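Local atomic coordinates of DNA endonuclease I-CvuI (Chlorella vulgaris, PDB entry 5A74), a protein that probably acts as a homing endonuclease of the LAGLIDADG family, cutting DNA so that its own intron can spread. Residues 18-23 with 97-102. Sequence-based numbering, arbitrary orientation.
With MN (manganese (II) ion), chain H; MN (manganese (II) ion), chain I; MN (manganese (II) ion), chain G; nucleotides of chain F.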
# COMPACT_ATOMS: atom_id res chain seq x y z
N PHE B 18 -3.39 -3.17 -2.74
CA PHE B 18 -2.61 -3.44 -1.54
C PHE B 18 -1.20 -3.96 -1.87
O PHE B 18 -0.23 -3.61 -1.19
CB PHE B 18 -3.34 -4.43 -0.65
CG PHE B 18 -3.05 -4.23 0.81
CD1 PHE B 18 -1.98 -4.87 1.41
CD2 PHE B 18 -3.83 -3.37 1.56
CE1 PHE B 18 -1.71 -4.67 2.75
CE2 PHE B 18 -3.56 -3.16 2.90
CZ PHE B 18 -2.50 -3.81 3.49
N VAL B 19 -1.10 -4.79 -2.90
CA VAL B 19 0.21 -5.28 -3.33
C VAL B 19 1.01 -4.14 -3.98
O VAL B 19 2.20 -3.96 -3.66
CB VAL B 19 0.12 -6.53 -4.27
CG1 VAL B 19 1.49 -6.86 -4.87
CG2 VAL B 19 -0.39 -7.72 -3.49
N ASP B 20 0.37 -3.37 -4.86
CA ASP B 20 1.06 -2.23 -5.48
C ASP B 20 1.63 -1.32 -4.40
O ASP B 20 2.69 -0.74 -4.57
CB ASP B 20 0.14 -1.44 -6.43
CG ASP B 20 0.10 -2.03 -7.83
OD1 ASP B 20 1.15 -2.53 -8.31
OD2 ASP B 20 -0.98 -2.00 -8.48
N ALA B 21 0.94 -1.22 -3.26
CA ALA B 21 1.38 -0.30 -2.22
C ALA B 21 2.34 -0.92 -1.19
O ALA B 21 3.46 -0.44 -1.01
CB ALA B 21 0.19 0.37 -1.54
N ASP B 22 1.90 -1.98 -0.51
CA ASP B 22 2.67 -2.57 0.59
C ASP B 22 3.05 -4.01 0.29
O ASP B 22 3.08 -4.85 1.20
CB ASP B 22 1.86 -2.56 1.89
CG ASP B 22 1.84 -1.21 2.57
OD1 ASP B 22 2.38 -0.22 2.01
OD2 ASP B 22 1.24 -1.13 3.67
N GLY B 23 3.35 -4.29 -0.97
CA GLY B 23 3.68 -5.65 -1.35
C GLY B 23 5.04 -5.77 -1.99
O GLY B 23 5.77 -4.78 -2.16
N TYR B 97 -4.91 -6.14 -12.79
CA TYR B 97 -5.16 -5.00 -11.91
C TYR B 97 -3.90 -4.32 -11.35
O TYR B 97 -3.96 -3.17 -10.91
CB TYR B 97 -6.12 -5.40 -10.78
CG TYR B 97 -7.34 -6.18 -11.26
CD1 TYR B 97 -8.34 -5.56 -12.00
CD2 TYR B 97 -7.50 -7.52 -10.95
CE1 TYR B 97 -9.45 -6.26 -12.44
CE2 TYR B 97 -8.60 -8.23 -11.38
CZ TYR B 97 -9.58 -7.59 -12.12
OH TYR B 97 -10.68 -8.30 -12.54
N LEU B 98 -2.75 -5.00 -11.39
CA LEU B 98 -1.49 -4.38 -10.96
C LEU B 98 -1.14 -3.16 -11.82
O LEU B 98 -1.21 -3.22 -13.04
CB LEU B 98 -0.35 -5.41 -11.01
CG LEU B 98 -0.48 -6.58 -10.04
CD1 LEU B 98 0.53 -7.68 -10.34
CD2 LEU B 98 -0.33 -6.10 -8.60
N GLN B 99 -0.79 -2.05 -11.20
CA GLN B 99 -0.46 -0.80 -11.87
C GLN B 99 0.95 -0.31 -11.62
O GLN B 99 1.41 0.58 -12.29
CB GLN B 99 -1.42 0.31 -11.49
CG GLN B 99 -2.88 0.04 -11.65
CD GLN B 99 -3.27 -0.22 -13.05
OE1 GLN B 99 -2.97 0.52 -13.90
NE2 GLN B 99 -3.96 -1.29 -13.28
N LEU B 100 1.64 -0.89 -10.68
CA LEU B 100 3.01 -0.48 -10.36
C LEU B 100 4.00 -1.63 -10.42
O LEU B 100 5.19 -1.43 -10.64
CB LEU B 100 3.06 0.17 -8.98
CG LEU B 100 2.44 1.56 -8.85
CD1 LEU B 100 2.63 2.11 -7.43
CD2 LEU B 100 3.03 2.52 -9.87
N LYS B 101 3.51 -2.84 -10.20
CA LYS B 101 4.40 -4.00 -10.12
C LYS B 101 4.05 -5.04 -11.16
O LYS B 101 4.29 -6.23 -10.96
CB LYS B 101 4.35 -4.60 -8.71
CG LYS B 101 5.03 -3.70 -7.69
CD LYS B 101 4.84 -4.16 -6.26
CE LYS B 101 5.73 -3.33 -5.35
NZ LYS B 101 5.13 -3.19 -4.00
N ARG B 102 3.48 -4.60 -12.27
CA ARG B 102 3.12 -5.54 -13.32
C ARG B 102 4.38 -6.05 -14.01
O ARG B 102 4.47 -7.22 -14.35
CB ARG B 102 2.15 -4.91 -14.32
CG ARG B 102 1.53 -5.91 -15.27
CD ARG B 102 0.59 -5.24 -16.25
NE ARG B 102 -0.60 -4.72 -15.59
CZ ARG B 102 -1.51 -3.97 -16.19
NH1 ARG B 102 -1.36 -3.65 -17.47
NH2 ARG B 102 -2.57 -3.53 -15.52
MN MN H . 4.60 1.49 -1.10
MN MN I . 3.71 1.37 2.62
MN MN G . 0.77 0.56 5.00
OP3 DG F 1 7.45 0.85 1.40
P DG F 1 6.28 0.34 0.65
OP1 DG F 1 5.11 1.18 1.01
OP2 DG F 1 6.63 0.29 -0.78
O5' DG F 1 6.06 -1.19 1.12
C5' DG F 1 6.48 -2.30 0.33
C4' DG F 1 7.99 -2.33 0.19
O4' DG F 1 8.60 -2.48 1.50
C3' DG F 1 8.57 -3.43 -0.70
O3' DG F 1 9.39 -2.80 -1.67
C2' DG F 1 9.34 -4.32 0.28
C1' DG F 1 9.72 -3.35 1.40
N9 DG F 1 9.95 -3.92 2.73
C8 DG F 1 9.03 -4.57 3.54
N7 DG F 1 9.52 -4.93 4.70
C5 DG F 1 10.84 -4.50 4.67
C6 DG F 1 11.86 -4.63 5.65
O6 DG F 1 11.78 -5.16 6.78
N1 DG F 1 13.05 -4.06 5.22
C2 DG F 1 13.24 -3.45 3.99
N2 DG F 1 14.47 -2.95 3.75
N3 DG F 1 12.29 -3.32 3.07
C4 DG F 1 11.12 -3.87 3.47
O HOH W 1 4.64 0.96 -3.17
O HOH W 2 -1.48 0.08 5.91
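Asp20 and Lys101 reach past each other, each binding the backbone of the opposite segment. From CB, the lysine is extended beyond CG (chi3 171°), its CB and CG passing Asp20 OD1 and its CD approaching Val19 O at 3.7 Å. NZ then donates to Val19 O (3.0 Å), in the carbonyl plane, and to Gly23 O, from above the Gly23 carbonyl plane. A long chain ending in an amine suits this place because it can satisfy two carbonyls where helix 6-22 gives way to strand 23-31; a phosphate of the bound DNA also packs on it. A side chain at Gly23 would run into Val19 O. Asp20 offers a short carboxylate to the amides of residues 99-101. OD2 takes the nearly straight bond from Gln99 N (2.7 Å, 170°) on its syn side and a hydrogen bond from NE1 of Trp14 of the second subunit. Leu100 N meets OD1 from above the carboxylate plane (2.9 Å); Lys101 N adds a weak bond to it. With an alanine here instead of Asp20, these donors would probably lose their acceptor and the loop could shift. Ala21 O and Asp22 bind manganese ions bridging to DNA phosphates, at the base of the paired LAGLIDADG helices of a homing endonuclease.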